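Local coordinates for mandelate racemase / muconate lactonizing enzyme, C-terminal domain protein (Labrenzia alexandrii, PDB 4E5T), which probably catalyses a magnesium-dependent reaction on a carboxylate substrate, as enolase-superfamily relatives of the mandelate racemase and muconate lactonizing type do, at residues 179-184 against 398-403; 183-188 against 220-225. All blocks are in the same frame, centred on the assembly; numbering follows the deposited sequence.

After strand 169-172 the chain enters the long loop that leads to helix 188-205, and both contacts start from this loop, sharing Gly183 and His184. Interaction 2 closes first: having run through helix 188-205 and strand 210-213, the chain returns with the start of helix 221-231 beside residues 183-188. Interaction 1 closes much later, when the C-terminal tail, past helix 379-383, brings residues 398-403 back to 179-184. The shorter loop is nested in the longer. His184 serves both, its ring facing the tail and its carbonyl facing the helix. The centres of the two contacts lie about 11 Å apart; together the contacts tie one barrel loop to a neighbouring barrel helix and to the chain's end.

Interaction 1. Residues 179-184 against 398-403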
loop_
_atom_site.group_PDB
_atom_site.type_symbol
_atom_site.label_atom_id
_atom_site.label_comp_id
_atom_site.label_asym_id
_atom_site.label_seq_id
_atom_site.Cartn_x
_atom_site.Cartn_y
_atom_site.Cartn_z
ATOM N N THR A 179 10.852 -0.486 32.191
ATOM C CA THR A 179 11.221 -1.852 32.592
ATOM C C THR A 179 11.771 -2.719 31.461
ATOM O O THR A 179 11.600 -2.425 30.281
ATOM C CB THR A 179 10.023 -2.643 33.191
ATOM O OG1 THR A 179 9.183 -3.134 32.129
ATOM C CG2 THR A 179 9.208 -1.786 34.141
ATOM N N ILE A 180 12.397 -3.824 31.841
ATOM C CA ILE A 180 12.985 -4.747 30.881
ATOM C C ILE A 180 11.927 -5.506 30.082
ATOM O O ILE A 180 12.251 -6.276 29.178
ATOM C CB ILE A 180 13.868 -5.764 31.599
ATOM C CG1 ILE A 180 13.044 -6.509 32.648
ATOM C CG2 ILE A 180 15.056 -5.061 32.233
ATOM C CD1 ILE A 180 13.753 -7.685 33.274
ATOM N N TYR A 181 10.662 -5.294 30.418
ATOM C CA TYR A 181 9.588 -6.012 29.761
ATOM C C TYR A 181 8.712 -5.081 28.934
ATOM O O TYR A 181 7.596 -5.438 28.557
ATOM C CB TYR A 181 8.751 -6.744 30.793
ATOM C CG TYR A 181 9.503 -7.832 31.529
ATOM C CD1 TYR A 181 10.212 -8.803 30.843
ATOM C CD2 TYR A 181 9.509 -7.881 32.920
ATOM C CE1 TYR A 181 10.888 -9.795 31.518
ATOM C CE2 TYR A 181 10.190 -8.865 33.596
ATOM C CZ TYR A 181 10.874 -9.815 32.893
ATOM O OH TYR A 181 11.541 -10.797 33.568
ATOM N N ASP A 182 9.229 -3.885 28.657
ATOM C CA ASP A 182 8.525 -2.888 27.860
ATOM C C ASP A 182 8.346 -3.384 26.420
ATOM O O ASP A 182 9.123 -4.225 25.967
ATOM C CB ASP A 182 9.289 -1.560 27.927
ATOM C CG ASP A 182 9.086 -0.836 29.265
ATOM O OD1 ASP A 182 8.396 -1.405 30.143
ATOM O OD2 ASP A 182 9.617 0.293 29.444
ATOM N N GLY A 183 7.333 -2.892 25.694
ATOM C CA GLY A 183 6.426 -1.846 26.146
ATOM C C GLY A 183 5.301 -2.328 27.038
ATOM O O GLY A 183 4.854 -3.481 26.963
ATOM N N HIS A 184 4.837 -1.435 27.902
ATOM C CA HIS A 184 3.723 -1.761 28.782
ATOM C C HIS A 184 2.595 -0.733 28.646
ATOM O O HIS A 184 2.606 0.089 27.739
ATOM C CB HIS A 184 4.207 -1.854 30.223
ATOM C CG HIS A 184 4.621 -0.540 30.803
ATOM N ND1 HIS A 184 5.927 -0.097 30.788
ATOM C CD2 HIS A 184 3.902 0.427 31.423
ATOM C CE1 HIS A 184 5.993 1.087 31.368
ATOM N NE2 HIS A 184 4.778 1.426 31.763
ATOM N N GLU A 398 13.667 -3.813 36.735
ATOM C CA GLU A 398 13.623 -5.232 36.367
ATOM C C GLU A 398 12.419 -5.991 36.927
ATOM O O GLU A 398 12.361 -7.218 36.845
ATOM C CB GLU A 398 14.932 -5.935 36.736
ATOM C CG GLU A 398 16.146 -5.355 36.014
ATOM C CD GLU A 398 17.454 -5.962 36.490
ATOM O OE1 GLU A 398 18.497 -5.724 35.831
ATOM O OE2 GLU A 398 17.438 -6.673 37.525
ATOM N N THR A 399 11.471 -5.266 37.510
ATOM C CA THR A 399 10.157 -5.829 37.795
ATOM C C THR A 399 9.216 -5.372 36.674
ATOM O O THR A 399 9.482 -4.363 36.012
ATOM C CB THR A 399 9.615 -5.398 39.189
ATOM O OG1 THR A 399 9.397 -3.979 39.229
ATOM C CG2 THR A 399 10.587 -5.789 40.282
ATOM N N PRO A 400 8.129 -6.122 36.437
ATOM C CA PRO A 400 7.124 -5.676 35.465
ATOM C C PRO A 400 6.553 -4.307 35.832
ATOM O O PRO A 400 6.702 -3.848 36.962
ATOM C CB PRO A 400 6.037 -6.738 35.587
ATOM C CG PRO A 400 6.746 -7.946 36.098
ATOM C CD PRO A 400 7.805 -7.437 37.013
ATOM N N ALA A 401 5.903 -3.667 34.871
ATOM C CA ALA A 401 5.313 -2.349 35.065
ATOM C C ALA A 401 4.034 -2.385 35.914
ATOM O O ALA A 401 3.168 -3.239 35.711
ATOM C CB ALA A 401 5.026 -1.751 33.739
ATOM N N LEU A 402 3.922 -1.441 36.851
ATOM C CA LEU A 402 2.821 -1.408 37.822
ATOM C C LEU A 402 1.440 -1.244 37.183
ATOM O O LEU A 402 1.234 -0.349 36.350
ATOM C CB LEU A 402 3.050 -0.305 38.870
ATOM C CG LEU A 402 3.942 -0.591 40.085
ATOM C CD1 LEU A 402 4.157 0.673 40.916
ATOM C CD2 LEU A 402 3.359 -1.724 40.936
ATOM N N PRO A 403 0.492 -2.129 37.555
ATOM C CA PRO A 403 0.711 -3.316 38.408
ATOM C C PRO A 403 1.267 -4.537 37.653
ATOM O O PRO A 403 1.954 -5.385 38.233
ATOM C CB PRO A 403 -0.691 -3.632 38.939
ATOM C CG PRO A 403 -1.521 -2.386 38.651
ATOM C CD PRO A 403 -0.940 -1.819 37.402
#
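Ala401, in the C-terminal tail, sets its methyl over one face of the His184 imidazole, a CH-pi contact where the tail passes the loop between strand 169-172 and helix 188-205 of the enolase-type barrel. Ala401 CB lies 3.4 Å from the centroid of the His184 ring, 18° off the normal and displaced toward the rim. With chi1 at 69°, the His184 ring sits between its own backbone N and carbonyl carbon, and ND1 bonds Asp182 OD1 at 2.9 Å, close to the ring plane, which fixes the ring's rotation. Residues 179-182 form a type I turn beside the tail. Thr179 CG2 rests against the carbonyl O of Thr399, and Ile180 crosses Glu398 obliquely, CG2 meeting CG at 3.9 Å. Tyr181 turns an edge to the tail, CD2 reaching Pro400 CA at 4.1 Å. Pro335 of the second subunit and His76 of the third also pack on Tyr181. Thr179 OG1 accepts from Tyr181 N, an ST turn, and donates to Asp182 OD1 at 2.7 Å. A valine in place of Thr179 would probably leave the Tyr181 amide without that acceptor and Asp182 OD1 with one donor fewer. Thr179 OG1 and His184 ND1 reach Asp182 OD1 from opposite faces of the carboxylate.

Interaction 2. Residues 183-188 against 220-225; sequences GHQPSL and TVSGAK
The N-terminal turn of helix 221-231, with Thr220 at its N-cap, meets the loop residues Gly183 to Pro186 that lead into the preceding helix of the enolase-type barrel, 188-205. One backbone hydrogen bond joins the two: Thr220 N donates to His184 O at 3.1 Å, with an N-H...O angle of 154°. Thr220 CG2, anti to its own carbonyl carbon, lies 3.3 Å from the carbonyl O of Gly183. The methyl thus packs on the loop backbone, while OG1 turns toward the helix and shares a hydrogen bond with Ser222 OG.

Gln185 crosses Thr220 at about a right angle. Its CG is anti to the backbone N (chi1 -162°), and a bend at chi2 (85°) carries the carboxamide back over the helix start. Gln185 OE1 comes within 3.3 Å of Gly223 CA, and Gln185 NE2 stands 3.6 Å from Ser222 OG. Outside the two segments, Gln185 OE1 has a weak hydrogen bond with Arg226 NH1, and NE2 one with Gln312 OE1 of the second subunit.

Gly223 presents bare backbone where a side chain would point at the loop, and this lets the Pro186 ring lie close. Beyond it, Ser187 is the N-cap of helix 188-205, OG bonding Asp190 N; both segments therefore hold a helix start. The Pro186 ring lies alongside Gly223, CD 3.5 Å from its CA and CG 3.6 Å from its carbonyl O.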
loop_
_atom_site.group_PDB
_atom_site.type_symbol
_atom_site.label_atom_id
_atom_site.label_comp_id
_atom_site.label_asym_id
_atom_site.label_seq_id
_atom_site.Cartn_x
_atom_site.Cartn_y
_atom_site.Cartn_z
ATOM N N GLY A 183 7.333 -2.892 25.694
ATOM C CA GLY A 183 6.426 -1.846 26.146
ATOM C C GLY A 183 5.301 -2.328 27.038
ATOM O O GLY A 183 4.854 -3.481 26.963
ATOM N N HIS A 184 4.837 -1.435 27.902
ATOM C CA HIS A 184 3.723 -1.761 28.782
ATOM C C HIS A 184 2.595 -0.733 28.646
ATOM O O HIS A 184 2.606 0.089 27.739
ATOM C CB HIS A 184 4.207 -1.854 30.223
ATOM C CG HIS A 184 4.621 -0.540 30.803
ATOM N ND1 HIS A 184 5.927 -0.097 30.788
ATOM C CD2 HIS A 184 3.902 0.427 31.423
ATOM C CE1 HIS A 184 5.993 1.087 31.368
ATOM N NE2 HIS A 184 4.778 1.426 31.763
ATOM N N GLN A 185 1.625 -0.777 29.546
ATOM C CA GLN A 185 0.475 0.115 29.453
ATOM C C GLN A 185 0.477 1.155 30.601
ATOM O O GLN A 185 0.743 0.812 31.767
ATOM C CB GLN A 185 -0.806 -0.731 29.445
ATOM C CG GLN A 185 -2.049 -0.033 28.938
ATOM C CD GLN A 185 -2.193 -0.073 27.427
ATOM O OE1 GLN A 185 -2.761 0.845 26.833
ATOM N NE2 GLN A 185 -1.696 -1.140 26.796
ATOM N N PRO A 186 0.184 2.431 30.284
ATOM C CA PRO A 186 0.244 3.419 31.367
ATOM C C PRO A 186 -0.835 3.154 32.383
ATOM O O PRO A 186 -1.953 2.786 32.022
ATOM C CB PRO A 186 -0.008 4.763 30.659
ATOM C CG PRO A 186 -0.696 4.428 29.421
ATOM C CD PRO A 186 -0.264 3.028 29.015
ATOM N N SER A 187 -0.501 3.314 33.652
ATOM C CA SER A 187 -1.522 3.248 34.683
ATOM C C SER A 187 -2.309 4.544 34.628
ATOM O O SER A 187 -1.849 5.524 34.045
ATOM C CB SER A 187 -0.887 3.102 36.057
ATOM O OG SER A 187 -0.395 4.351 36.495
ATOM N N LEU A 188 -3.489 4.558 35.235
ATOM C CA LEU A 188 -4.256 5.793 35.324
ATOM C C LEU A 188 -3.514 6.857 36.143
ATOM O O LEU A 188 -3.609 8.049 35.838
ATOM C CB LEU A 188 -5.661 5.529 35.864
ATOM C CG LEU A 188 -6.507 4.656 34.932
ATOM C CD1 LEU A 188 -7.826 4.298 35.568
ATOM C CD2 LEU A 188 -6.741 5.339 33.597
ATOM N N THR A 220 3.528 0.571 24.799
ATOM C CA THR A 220 3.171 -0.025 23.540
ATOM C C THR A 220 2.487 1.086 22.789
ATOM O O THR A 220 2.191 2.127 23.372
ATOM C CB THR A 220 2.184 -1.177 23.717
ATOM O OG1 THR A 220 0.925 -0.678 24.214
ATOM C CG2 THR A 220 2.769 -2.218 24.668
ATOM N N VAL A 221 2.254 0.863 21.503
ATOM C CA VAL A 221 1.608 1.848 20.659
ATOM C C VAL A 221 0.264 2.311 21.217
ATOM O O VAL A 221 0.017 3.509 21.315
ATOM C CB VAL A 221 1.463 1.325 19.226
ATOM C CG1 VAL A 221 0.573 2.236 18.394
ATOM C CG2 VAL A 221 2.848 1.182 18.598
ATOM N N SER A 222 -0.590 1.375 21.606
ATOM C CA SER A 222 -1.878 1.748 22.185
ATOM C C SER A 222 -1.711 2.601 23.457
ATOM O O SER A 222 -2.411 3.591 23.654
ATOM C CB SER A 222 -2.738 0.509 22.467
ATOM O OG SER A 222 -2.080 -0.394 23.343
ATOM N N GLY A 223 -0.776 2.220 24.315
ATOM C CA GLY A 223 -0.595 2.931 25.562
ATOM C C GLY A 223 -0.092 4.324 25.290
ATOM O O GLY A 223 -0.455 5.275 25.974
ATOM N N ALA A 224 0.746 4.439 24.268
ATOM C CA ALA A 224 1.318 5.718 23.894
ATOM C C ALA A 224 0.250 6.655 23.350
ATOM O O ALA A 224 0.300 7.866 23.599
ATOM C CB ALA A 224 2.413 5.525 22.899
ATOM N N LYS A 225 -0.729 6.107 22.626
ATOM C CA LYS A 225 -1.841 6.937 22.147
ATOM C C LYS A 225 -2.772 7.380 23.288
ATOM O O LYS A 225 -3.265 8.502 23.285
ATOM C CB LYS A 225 -2.612 6.265 21.010
ATOM C CG LYS A 225 -1.738 5.870 19.831
ATOM C CD LYS A 225 -2.530 5.678 18.536
ATOM C CE LYS A 225 -3.841 4.945 18.757
ATOM N NZ LYS A 225 -4.565 4.719 17.484
#